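Local coordinates for structural polyprotein, VP2 (Israeli acute paralysis virus, PDB 5CDD) that probably serves as a structural building block of the viral capsid, being one of the coat proteins cut from a larger polyprotein, at residues C[5-15]-C[54-65]. Sequence-based numbering, arbitrary orientation.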
loop_
_atom_site.group_PDB
_atom_site.type_symbol
_atom_site.label_atom_id
_atom_site.label_comp_id
_atom_site.label_asym_id
_atom_site.label_seq_id
_atom_site.Cartn_x
_atom_site.Cartn_y
_atom_site.Cartn_z
ATOM N N ILE C 5 -62.192 19.635 0.042
ATOM C CA ILE C 5 -62.498 18.701 -1.035
ATOM C C ILE C 5 -61.927 17.329 -0.701
ATOM O O ILE C 5 -62.589 16.307 -0.879
ATOM C CB ILE C 5 -61.890 19.160 -2.374
ATOM C CG1 ILE C 5 -62.565 20.449 -2.838
ATOM C CG2 ILE C 5 -62.045 18.068 -3.420
ATOM C CD1 ILE C 5 -62.046 20.969 -4.161
ATOM N N ILE C 6 -60.689 17.316 -0.222
ATOM C CA ILE C 6 -60.025 16.074 0.144
ATOM C C ILE C 6 -60.770 15.406 1.293
ATOM O O ILE C 6 -60.869 14.180 1.349
ATOM C CB ILE C 6 -58.553 16.330 0.541
ATOM C CG1 ILE C 6 -57.772 16.804 -0.689
ATOM C CG2 ILE C 6 -57.930 15.063 1.110
ATOM C CD1 ILE C 6 -56.318 17.106 -0.425
ATOM N N GLN C 7 -61.300 16.214 2.205
ATOM C CA GLN C 7 -62.055 15.685 3.333
ATOM C C GLN C 7 -63.322 15.002 2.832
ATOM O O GLN C 7 -63.721 13.956 3.344
ATOM C CB GLN C 7 -62.433 16.809 4.298
ATOM C CG GLN C 7 -61.313 17.242 5.221
ATOM C CD GLN C 7 -60.747 16.083 6.019
ATOM O OE1 GLN C 7 -59.881 15.347 5.540
ATOM N NE2 GLN C 7 -61.246 15.903 7.237
ATOM N N PHE C 8 -63.946 15.604 1.825
ATOM C CA PHE C 8 -65.170 15.074 1.240
ATOM C C PHE C 8 -64.903 13.771 0.497
ATOM O O PHE C 8 -65.759 12.888 0.444
ATOM C CB PHE C 8 -65.776 16.115 0.290
ATOM C CG PHE C 8 -67.063 15.681 -0.357
ATOM C CD1 PHE C 8 -67.056 14.889 -1.504
ATOM C CD2 PHE C 8 -68.286 16.066 0.181
ATOM C CE1 PHE C 8 -68.250 14.490 -2.104
ATOM C CE2 PHE C 8 -69.481 15.672 -0.412
ATOM C CZ PHE C 8 -69.463 14.884 -1.556
ATOM N N LEU C 9 -63.710 13.651 -0.075
ATOM C CA LEU C 9 -63.339 12.452 -0.813
ATOM C C LEU C 9 -63.043 11.292 0.132
ATOM O O LEU C 9 -63.016 10.135 -0.288
ATOM C CB LEU C 9 -62.118 12.726 -1.691
ATOM C CG LEU C 9 -62.298 13.773 -2.794
ATOM C CD1 LEU C 9 -60.992 13.942 -3.547
ATOM C CD2 LEU C 9 -63.407 13.345 -3.741
ATOM N N GLN C 10 -62.824 11.602 1.406
ATOM C CA GLN C 10 -62.535 10.572 2.395
ATOM C C GLN C 10 -63.803 10.098 3.091
ATOM O O GLN C 10 -63.750 9.249 3.981
ATOM C CB GLN C 10 -61.545 11.097 3.433
ATOM C CG GLN C 10 -60.259 11.631 2.836
ATOM C CD GLN C 10 -59.206 11.904 3.886
ATOM O OE1 GLN C 10 -59.451 12.622 4.855
ATOM N NE2 GLN C 10 -58.021 11.334 3.698
ATOM N N ARG C 11 -64.941 10.652 2.683
ATOM C CA ARG C 11 -66.226 10.274 3.259
ATOM C C ARG C 11 -66.679 8.933 2.699
ATOM O O ARG C 11 -66.809 8.771 1.484
ATOM C CB ARG C 11 -67.289 11.327 2.941
ATOM C CG ARG C 11 -67.076 12.663 3.606
ATOM C CD ARG C 11 -68.196 13.606 3.221
ATOM N NE ARG C 11 -68.116 14.884 3.921
ATOM C CZ ARG C 11 -69.001 15.864 3.778
ATOM N NH1 ARG C 11 -70.035 15.714 2.959
ATOM N NH2 ARG C 11 -68.853 16.993 4.458
ATOM N N PRO C 12 -66.919 7.948 3.579
ATOM C CA PRO C 12 -67.364 6.627 3.128
ATOM C C PRO C 12 -68.718 6.724 2.433
ATOM O O PRO C 12 -69.585 7.473 2.874
ATOM C CB PRO C 12 -67.453 5.832 4.431
ATOM C CG PRO C 12 -66.411 6.464 5.295
ATOM C CD PRO C 12 -66.639 7.935 5.026
ATOM N N VAL C 13 -68.897 5.972 1.352
ATOM C CA VAL C 13 -70.155 5.983 0.617
ATOM C C VAL C 13 -70.558 4.557 0.268
ATOM O O VAL C 13 -69.708 3.747 -0.099
ATOM C CB VAL C 13 -70.029 6.793 -0.688
ATOM C CG1 VAL C 13 -69.710 8.226 -0.372
ATOM C CG2 VAL C 13 -68.935 6.225 -1.562
ATOM N N LEU C 14 -71.842 4.238 0.397
ATOM C CA LEU C 14 -72.308 2.897 0.063
ATOM C C LEU C 14 -72.180 2.737 -1.446
ATOM O O LEU C 14 -72.949 3.319 -2.210
ATOM C CB LEU C 14 -73.764 2.708 0.488
ATOM C CG LEU C 14 -74.341 1.307 0.279
ATOM C CD1 LEU C 14 -73.602 0.306 1.151
ATOM C CD2 LEU C 14 -75.815 1.315 0.622
ATOM N N ILE C 15 -71.190 1.959 -1.867
ATOM C CA ILE C 15 -70.946 1.730 -3.283
ATOM C C ILE C 15 -71.865 0.646 -3.824
ATOM O O ILE C 15 -72.267 0.684 -4.986
ATOM C CB ILE C 15 -69.481 1.293 -3.536
ATOM C CG1 ILE C 15 -68.517 2.394 -3.089
ATOM C CG2 ILE C 15 -69.276 0.986 -5.011
ATOM C CD1 ILE C 15 -68.660 3.686 -3.863
ATOM N N THR C 54 -64.920 3.836 -9.877
ATOM C CA THR C 54 -66.127 3.400 -9.184
ATOM C C THR C 54 -66.450 4.246 -7.959
ATOM O O THR C 54 -67.605 4.599 -7.721
ATOM C CB THR C 54 -66.011 1.926 -8.733
ATOM O OG1 THR C 54 -65.971 1.071 -9.881
ATOM C CG2 THR C 54 -67.195 1.534 -7.871
ATOM N N VAL C 55 -65.426 4.561 -7.176
ATOM C CA VAL C 55 -65.625 5.355 -5.970
ATOM C C VAL C 55 -65.719 6.845 -6.308
ATOM O O VAL C 55 -66.389 7.607 -5.609
ATOM C CB VAL C 55 -64.483 5.118 -4.954
ATOM C CG1 VAL C 55 -63.165 5.549 -5.550
ATOM C CG2 VAL C 55 -64.758 5.870 -3.659
ATOM N N LEU C 56 -65.059 7.262 -7.382
ATOM C CA LEU C 56 -65.127 8.664 -7.773
ATOM C C LEU C 56 -66.530 8.977 -8.303
ATOM O O LEU C 56 -66.879 10.141 -8.478
ATOM C CB LEU C 56 -64.079 9.002 -8.845
ATOM C CG LEU C 56 -62.583 8.976 -8.506
ATOM C CD1 LEU C 56 -61.792 9.301 -9.769
ATOM C CD2 LEU C 56 -62.249 9.980 -7.403
ATOM N N LYS C 57 -67.335 7.948 -8.562
ATOM C CA LYS C 57 -68.694 8.174 -9.053
ATOM C C LYS C 57 -69.767 8.192 -7.960
ATOM O O LYS C 57 -70.855 8.716 -8.178
ATOM C CB LYS C 57 -69.078 7.145 -10.137
ATOM C CG LYS C 57 -68.654 7.549 -11.560
ATOM C CD LYS C 57 -69.589 7.015 -12.662
ATOM C CE LYS C 57 -69.307 5.568 -13.023
ATOM N NZ LYS C 57 -68.029 5.382 -13.765
ATOM N N ALA C 58 -69.475 7.637 -6.788
ATOM C CA ALA C 58 -70.467 7.629 -5.715
ATOM C C ALA C 58 -70.352 8.833 -4.785
ATOM O O ALA C 58 -69.365 9.567 -4.823
ATOM C CB ALA C 58 -70.351 6.353 -4.912
ATOM N N GLY C 59 -71.377 9.037 -3.961
ATOM C CA GLY C 59 -71.369 10.142 -3.016
ATOM C C GLY C 59 -71.146 11.506 -3.631
ATOM O O GLY C 59 -70.915 12.478 -2.914
ATOM N N GLY C 60 -71.214 11.581 -4.955
ATOM C CA GLY C 60 -71.011 12.849 -5.625
ATOM C C GLY C 60 -69.605 13.385 -5.454
ATOM O O GLY C 60 -69.413 14.582 -5.284
ATOM N N LYS C 61 -68.617 12.501 -5.509
ATOM C CA LYS C 61 -67.225 12.902 -5.348
ATOM C C LYS C 61 -66.663 13.509 -6.639
ATOM O O LYS C 61 -65.893 14.465 -6.597
ATOM C CB LYS C 61 -66.380 11.695 -4.940
ATOM C CG LYS C 61 -66.827 11.008 -3.656
ATOM C CD LYS C 61 -65.825 9.943 -3.246
ATOM C CE LYS C 61 -66.297 9.149 -2.038
ATOM N NZ LYS C 61 -66.367 9.987 -0.812
ATOM N N ALA C 62 -67.046 12.943 -7.780
ATOM C CA ALA C 62 -66.584 13.426 -9.078
ATOM C C ALA C 62 -66.858 14.916 -9.288
ATOM O O ALA C 62 -66.051 15.626 -9.879
ATOM C CB ALA C 62 -67.237 12.606 -10.191
ATOM N N GLN C 63 -67.995 15.388 -8.798
ATOM C CA GLN C 63 -68.345 16.795 -8.946
ATOM C C GLN C 63 -67.587 17.648 -7.959
ATOM O O GLN C 63 -67.574 18.871 -8.065
ATOM C CB GLN C 63 -69.839 17.011 -8.742
ATOM C CG GLN C 63 -70.680 16.247 -9.726
ATOM C CD GLN C 63 -71.067 14.871 -9.224
ATOM O OE1 GLN C 63 -70.259 14.150 -8.638
ATOM N NE2 GLN C 63 -72.312 14.492 -9.469
ATOM N N LYS C 64 -66.953 16.991 -6.999
ATOM C CA LYS C 64 -66.188 17.695 -5.994
ATOM C C LYS C 64 -64.832 18.097 -6.556
ATOM O O LYS C 64 -64.389 19.218 -6.360
ATOM C CB LYS C 64 -65.999 16.816 -4.762
ATOM C CG LYS C 64 -66.021 17.599 -3.476
ATOM C CD LYS C 64 -67.431 18.079 -3.192
ATOM C CE LYS C 64 -67.455 19.121 -2.088
ATOM N NZ LYS C 64 -68.794 19.753 -1.926
ATOM N N LEU C 65 -64.178 17.186 -7.264
ATOM C CA LEU C 65 -62.878 17.486 -7.829
ATOM C C LEU C 65 -62.952 17.900 -9.291
ATOM O O LEU C 65 -62.043 17.621 -10.072
ATOM C CB LEU C 65 -61.947 16.285 -7.650
ATOM C CG LEU C 65 -62.582 14.911 -7.880
ATOM C CD1 LEU C 65 -62.807 14.669 -9.353
ATOM C CD2 LEU C 65 -61.677 13.839 -7.324
#
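The carbonyls of F8 and L9 at the end of helix 2-9, and of R11 in the loop after it, converge on the amine of K61. NZ donates to R11 O at 2.6 Å; the C=O...N angle of 141°, within the carbonyl plane, places it on a lone pair. Two weak bonds, to F8 O and L9 O, complete the grip. K61 reaches them with a chain extended as far as CE and bent only at its last torsion (chi4 -66°), and such a carbonyl cluster would probably stabilise its positive charge.

The K64 side chain runs over one face of the F8 ring, the two side chains crossing at about a right angle: CD lies 3.7 Å from the F8 centroid, 13° off the normal, a CH-pi contact, while K64 NZ, 4.6 Å from that centroid over the same face, makes a cation-pi interaction. At the ring edge, G59 O comes close to its plane.

L9 CD1 meets L65 CD2 at 3.8 Å, and A58 CB is touched by both V13 CG2, at 3.6 Å, and I15 CD1 beside the type I' turn A58-K61.

The contact thus lays the N-terminal helix and strand 13-18 over the connection from helix 53-57 to strand 68-81 of the jelly-roll capsid domain. V13 and I15 pair with strand 179-186, and I5 and L9 pack on strand 188-193.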